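Local coordinates for protein gamma-glutamyl-gamma-aminobutyraldehyde dehydrogenase (Burkholderia cenocepacia, PDB 4LIH) that probably oxidises aldehydes, such as gamma-glutamyl-gamma-aminobutyraldehyde, to the corresponding carboxylic acids with NAD(P)+ as electron acceptor, at residues 59-70 and 225-233. Numbering follows the deposited sequence.
Sequences VADCGEADVNAA and FNVVPGAGE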
ATOM      1  N   VAL A  59     -46.492  -4.749  -4.992  1.00 14.56           N
ATOM      2  CA  VAL A  59     -45.175  -5.288  -4.748  1.00 13.89           C
ATOM      3  C   VAL A  59     -45.217  -6.185  -3.516  1.00 13.44           C
ATOM      4  O   VAL A  59     -45.962  -5.940  -2.581  1.00 13.21           O
ATOM      5  CB  VAL A  59     -44.169  -4.138  -4.582  1.00 13.87           C
ATOM      6  CG1 VAL A  59     -42.803  -4.619  -4.059  1.00 13.99           C
ATOM      7  CG2 VAL A  59     -44.046  -3.396  -5.916  1.00 13.84           C
ATOM      8  N   ALA A  60     -44.450  -7.253  -3.548  1.00 13.23           N
ATOM      9  CA  ALA A  60     -44.400  -8.187  -2.426  1.00 13.32           C
ATOM     10  C   ALA A  60     -44.152  -7.439  -1.106  1.00 13.06           C
ATOM     11  O   ALA A  60     -43.249  -6.681  -1.024  1.00 12.98           O
ATOM     12  CB  ALA A  60     -43.313  -9.217  -2.664  1.00 13.25           C
ATOM     13  N   ASP A  61     -44.966  -7.699  -0.088  1.00 13.36           N
ATOM     14  CA  ASP A  61     -44.729  -7.167   1.243  1.00 13.25           C
ATOM     15  C   ASP A  61     -44.164  -8.249   2.183  1.00 13.33           C
ATOM     16  O   ASP A  61     -44.927  -8.970   2.868  1.00 12.94           O
ATOM     17  CB  ASP A  61     -46.006  -6.583   1.814  1.00 13.26           C
ATOM     18  CG  ASP A  61     -45.775  -5.946   3.159  1.00 13.33           C
ATOM     19  OD1 ASP A  61     -44.846  -5.120   3.279  1.00 12.65           O
ATOM     20  OD2 ASP A  61     -46.523  -6.286   4.083  1.00 13.50           O
ATOM     21  N   CYS A  62     -42.824  -8.348   2.234  1.00 12.93           N
ATOM     22  CA  CYS A  62     -42.203  -9.454   2.932  1.00 13.24           C
ATOM     23  C   CYS A  62     -42.236  -9.365   4.435  1.00 13.63           C
ATOM     24  O   CYS A  62     -42.165  -8.298   5.041  1.00 13.68           O
ATOM     25  CB  CYS A  62     -40.764  -9.705   2.442  1.00 13.03           C
ATOM     26  SG  CYS A  62     -40.747 -10.237   0.710  1.00 13.10           S
ATOM     27  N   GLY A  63     -42.345 -10.532   5.036  1.00 14.73           N
ATOM     28  CA  GLY A  63     -42.256 -10.673   6.475  1.00 15.61           C
ATOM     29  C   GLY A  63     -41.223 -11.717   6.819  1.00 16.55           C
ATOM     30  O   GLY A  63     -40.298 -11.993   6.040  1.00 16.16           O
ATOM     31  N   GLU A  64     -41.354 -12.287   8.015  1.00 17.75           N
ATOM     32  CA  GLU A  64     -40.337 -13.196   8.506  1.00 18.53           C
ATOM     33  C   GLU A  64     -40.142 -14.456   7.672  1.00 17.56           C
ATOM     34  O   GLU A  64     -39.003 -14.893   7.464  1.00 17.18           O
ATOM     35  CB  GLU A  64     -40.570 -13.519   9.994  1.00 20.71           C
ATOM     36  CG  GLU A  64     -39.309 -14.031  10.640  1.00 23.20           C
ATOM     37  CD  GLU A  64     -39.380 -14.139  12.137  1.00 26.52           C
ATOM     38  OE1 GLU A  64     -40.085 -13.323  12.804  1.00 27.14           O
ATOM     39  OE2 GLU A  64     -38.705 -15.070  12.631  1.00 29.69           O
ATOM     40  N   ALA A  65     -41.198 -15.049   7.134  1.00 17.17           N
ATOM     41  CA  ALA A  65     -40.981 -16.282   6.384  1.00 16.99           C
ATOM     42  C   ALA A  65     -40.052 -15.988   5.228  1.00 16.24           C
ATOM     43  O   ALA A  65     -39.118 -16.744   4.954  1.00 15.99           O
ATOM     44  CB  ALA A  65     -42.288 -16.884   5.867  1.00 17.68           C
ATOM     45  N   ASP A  66     -40.309 -14.869   4.560  1.00 15.39           N
ATOM     46  CA  ASP A  66     -39.543 -14.497   3.360  1.00 15.24           C
ATOM     47  C   ASP A  66     -38.118 -14.045   3.656  1.00 14.15           C
ATOM     48  O   ASP A  66     -37.204 -14.406   2.928  1.00 13.70           O
ATOM     49  CB  ASP A  66     -40.269 -13.404   2.573  1.00 15.48           C
ATOM     50  CG  ASP A  66     -41.754 -13.693   2.401  1.00 16.37           C
ATOM     51  OD1 ASP A  66     -42.073 -14.542   1.602  1.00 18.18           O
ATOM     52  OD2 ASP A  66     -42.602 -13.093   3.091  1.00 17.68           O
ATOM     53  N   VAL A  67     -37.939 -13.232   4.698  1.00 13.63           N
ATOM     54  CA  VAL A  67     -36.585 -12.857   5.155  1.00 13.10           C
ATOM     55  C   VAL A  67     -35.834 -14.151   5.473  1.00 13.16           C
ATOM     56  O   VAL A  67     -34.700 -14.332   5.020  1.00 12.59           O
ATOM     57  CB  VAL A  67     -36.602 -11.957   6.393  1.00 13.02           C
ATOM     58  CG1 VAL A  67     -35.214 -11.871   7.026  1.00 12.93           C
ATOM     59  CG2 VAL A  67     -37.084 -10.557   6.007  1.00 13.04           C
ATOM     60  N   ASN A  68     -36.474 -15.075   6.201  1.00 12.95           N
ATOM     61  CA  ASN A  68     -35.786 -16.308   6.558  1.00 13.06           C
ATOM     62  C   ASN A  68     -35.405 -17.147   5.340  1.00 12.87           C
ATOM     63  O   ASN A  68     -34.310 -17.695   5.310  1.00 13.04           O
ATOM     64  CB  ASN A  68     -36.591 -17.162   7.529  1.00 13.46           C
ATOM     65  CG  ASN A  68     -36.514 -16.676   8.955  1.00 13.79           C
ATOM     66  OD1 ASN A  68     -35.671 -15.844   9.353  1.00 13.39           O
ATOM     67  ND2 ASN A  68     -37.422 -17.210   9.755  1.00 14.08           N
ATOM     68  N   ALA A  69     -36.289 -17.229   4.330  1.00 12.65           N
ATOM     69  CA  ALA A  69     -35.954 -17.938   3.102  1.00 12.45           C
ATOM     70  C   ALA A  69     -34.727 -17.319   2.378  1.00 12.09           C
ATOM     71  O   ALA A  69     -33.828 -18.061   1.909  1.00 11.97           O
ATOM     72  CB  ALA A  69     -37.150 -17.980   2.169  1.00 12.64           C
ATOM     73  N   ALA A  70     -34.690 -15.973   2.329  1.00 11.50           N
ATOM     74  CA  ALA A  70     -33.612 -15.220   1.675  1.00 11.11           C
ATOM     75  C   ALA A  70     -32.298 -15.440   2.405  1.00 10.76           C
ATOM     76  O   ALA A  70     -31.305 -15.758   1.798  1.00 10.54           O
ATOM     77  CB  ALA A  70     -33.946 -13.741   1.630  1.00 11.07           C
ATOM     78  N   PHE A 225     -27.565 -13.144  -4.467  1.00 10.24           N
ATOM     79  CA  PHE A 225     -28.177 -11.820  -4.487  1.00 10.06           C
ATOM     80  C   PHE A 225     -29.701 -11.958  -4.466  1.00 10.07           C
ATOM     81  O   PHE A 225     -30.281 -12.488  -5.396  1.00 10.43           O
ATOM     82  CB  PHE A 225     -27.680 -10.951  -5.648  1.00  9.95           C
ATOM     83  CG  PHE A 225     -28.168  -9.505  -5.588  1.00  9.82           C
ATOM     84  CD1 PHE A 225     -27.873  -8.664  -4.514  1.00  9.69           C
ATOM     85  CD2 PHE A 225     -28.951  -9.004  -6.611  1.00  9.81           C
ATOM     86  CE1 PHE A 225     -28.338  -7.349  -4.505  1.00  9.61           C
ATOM     87  CE2 PHE A 225     -29.448  -7.732  -6.590  1.00  9.69           C
ATOM     88  CZ  PHE A 225     -29.134  -6.883  -5.530  1.00  9.56           C
ATOM     89  N   ASN A 226     -30.292 -11.576  -3.335  1.00  9.92           N
ATOM     90  CA  ASN A 226     -31.734 -11.656  -3.064  1.00  9.85           C
ATOM     91  C   ASN A 226     -32.259 -10.261  -2.723  1.00  9.82           C
ATOM     92  O   ASN A 226     -31.572  -9.470  -2.054  1.00  9.41           O
ATOM     93  CB  ASN A 226     -31.998 -12.530  -1.853  1.00  9.93           C
ATOM     94  CG  ASN A 226     -31.216 -13.826  -1.872  1.00 10.01           C
ATOM     95  OD1 ASN A 226     -31.620 -14.801  -2.508  1.00 10.16           O
ATOM     96  ND2 ASN A 226     -30.039 -13.815  -1.241  1.00 10.00           N
ATOM     97  N   VAL A 227     -33.494  -9.974  -3.152  1.00  9.89           N
ATOM     98  CA  VAL A 227     -34.149  -8.699  -2.877  1.00  9.91           C
ATOM     99  C   VAL A 227     -35.503  -9.007  -2.208  1.00 10.15           C
ATOM    100  O   VAL A 227     -36.311  -9.829  -2.725  1.00 10.69           O
ATOM    101  CB  VAL A 227     -34.311  -7.841  -4.168  1.00  9.80           C
ATOM    102  CG1 VAL A 227     -35.175  -6.600  -3.927  1.00  9.68           C
ATOM    103  CG2 VAL A 227     -32.932  -7.440  -4.718  1.00  9.68           C
ATOM    104  N   VAL A 228     -35.695  -8.424  -1.030  1.00 10.27           N
ATOM    105  CA  VAL A 228     -36.853  -8.639  -0.171  1.00 10.47           C
ATOM    106  C   VAL A 228     -37.572  -7.308   0.057  1.00 10.47           C
ATOM    107  O   VAL A 228     -37.272  -6.584   1.014  1.00 10.07           O
ATOM    108  CB  VAL A 228     -36.420  -9.250   1.181  1.00 10.63           C
ATOM    109  CG1 VAL A 228     -37.581  -9.440   2.136  1.00 10.96           C
ATOM    110  CG2 VAL A 228     -35.727 -10.560   0.928  1.00 10.73           C
ATOM    111  N   PRO A 229     -38.535  -6.998  -0.821  1.00 10.45           N
ATOM    112  CA  PRO A 229     -39.304  -5.760  -0.636  1.00 10.60           C
ATOM    113  C   PRO A 229     -40.220  -5.823   0.599  1.00 10.83           C
ATOM    114  O   PRO A 229     -40.555  -6.927   1.059  1.00 10.42           O
ATOM    115  CB  PRO A 229     -40.115  -5.629  -1.936  1.00 10.59           C
ATOM    116  CG  PRO A 229     -39.805  -6.801  -2.777  1.00 10.64           C
ATOM    117  CD  PRO A 229     -38.929  -7.749  -2.022  1.00 10.66           C
ATOM    118  N   GLY A 230     -40.604  -4.635   1.104  1.00 11.35           N
ATOM    119  CA  GLY A 230     -41.478  -4.511   2.290  1.00 12.03           C
ATOM    120  C   GLY A 230     -41.175  -3.247   3.071  1.00 12.87           C
ATOM    121  O   GLY A 230     -40.407  -2.386   2.608  1.00 13.22           O
ATOM    122  N   ALA A 231     -41.744  -3.145   4.264  1.00 13.96           N
ATOM    123  CA  ALA A 231     -41.629  -1.965   5.090  1.00 15.07           C
ATOM    124  C   ALA A 231     -40.544  -2.147   6.183  1.00 16.24           C
ATOM    125  O   ALA A 231     -39.488  -2.713   5.931  1.00 15.98           O
ATOM    126  CB  ALA A 231     -42.996  -1.609   5.688  1.00 15.38           C
ATOM    127  N   GLY A 232     -40.799  -1.650   7.390  1.00 18.08           N
ATOM    128  CA  GLY A 232     -39.836  -1.739   8.502  1.00 18.58           C
ATOM    129  C   GLY A 232     -39.507  -3.138   8.992  1.00 19.51           C
ATOM    130  O   GLY A 232     -38.355  -3.398   9.382  1.00 21.31           O
ATOM    131  N   GLU A 233     -40.488  -4.039   9.020  1.00 18.94           N
ATOM    132  CA  GLU A 233     -40.277  -5.342   9.640  1.00 19.31           C
ATOM    133  C   GLU A 233     -39.096  -6.125   9.047  1.00 18.31           C
ATOM    134  O   GLU A 233     -38.281  -6.614   9.800  1.00 17.99           O
ATOM    135  CB  GLU A 233     -41.555  -6.187   9.614  1.00 20.75           C
ATOM    136  CG  GLU A 233     -41.454  -7.597  10.210  1.00 21.44           C
ATOM    137  CD  GLU A 233     -41.484  -7.621  11.731  1.00 22.26           C
ATOM    138  OE1 GLU A 233     -41.582  -6.536  12.357  1.00 23.25           O
ATOM    139  OE2 GLU A 233     -41.407  -8.736  12.324  1.00 23.25           O
TER
HETATM  140  O   HOH W   1     -43.000  -5.697   5.192  1.00 13.04           O
HETATM  141  O   HOH W   2     -42.256 -11.326  12.408  1.00  9.55           O
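Cys-62 touches Val-228 and Pro-229 where the turn after strand 55-60 packs against a strand-turn-helix unit. That unit runs from strand 225-227 into helix 232-240. Strand 225-227 pairs in parallel with strand 195-199 in the Rossmann-like sheet of what is probably the coenzyme-binding domain. The N-H of Cys-62 donates to Pro-229 O at 2.9 Å, with an N-H...O angle of 154°. This is the one direct hydrogen bond between the segments. CB of Cys-62 lies 3.2 Å from Val-228 CG1, tighter than usual van der Waals contact, so the exact length should be read with caution. The chi1 of Val-228, 178°, splits its two methyls: CG1 is turned to Cys-62 and Val-67, CG2 to Ala-70. CG1 touches Val-67 CG2, and the valine side chains cross at about a right angle. CG2 meets Ala-70 CB at 3.7 Å. Val-228 thus fits against both the turn and the first turns of helix 64-80. Beyond the cysteine, Val-59 CG1 reaches Pro-229 CB at 3.6 Å, while Ile-209 of helix 206-218 also touches the proline.

The backbone angles of Gly-230 call for glycine, and its CA comes within 3.6 Å of Asp-61 OD1. One water ties the two turns together. It donates to Asp-61 OD1 and Cys-62 O and accepts from Ala-231 N. The other carboxylate oxygen of Asp-61 forms a salt bridge with Arg-43. A second water donates to both Glu-64 OE1 and Glu-233 OE2, and would be expected to ease the repulsion between two like charges. Asn-226 lies beside Ala-70, but its amide is held elsewhere, by Asp-33, Gly-223 and Val-196. At the helix start, Asp-66 OD1 accepts from His-40 N, and N-cap Gly-63 donates through its N to the anti lone pair of Asp-66 OD2, at 3.2 Å.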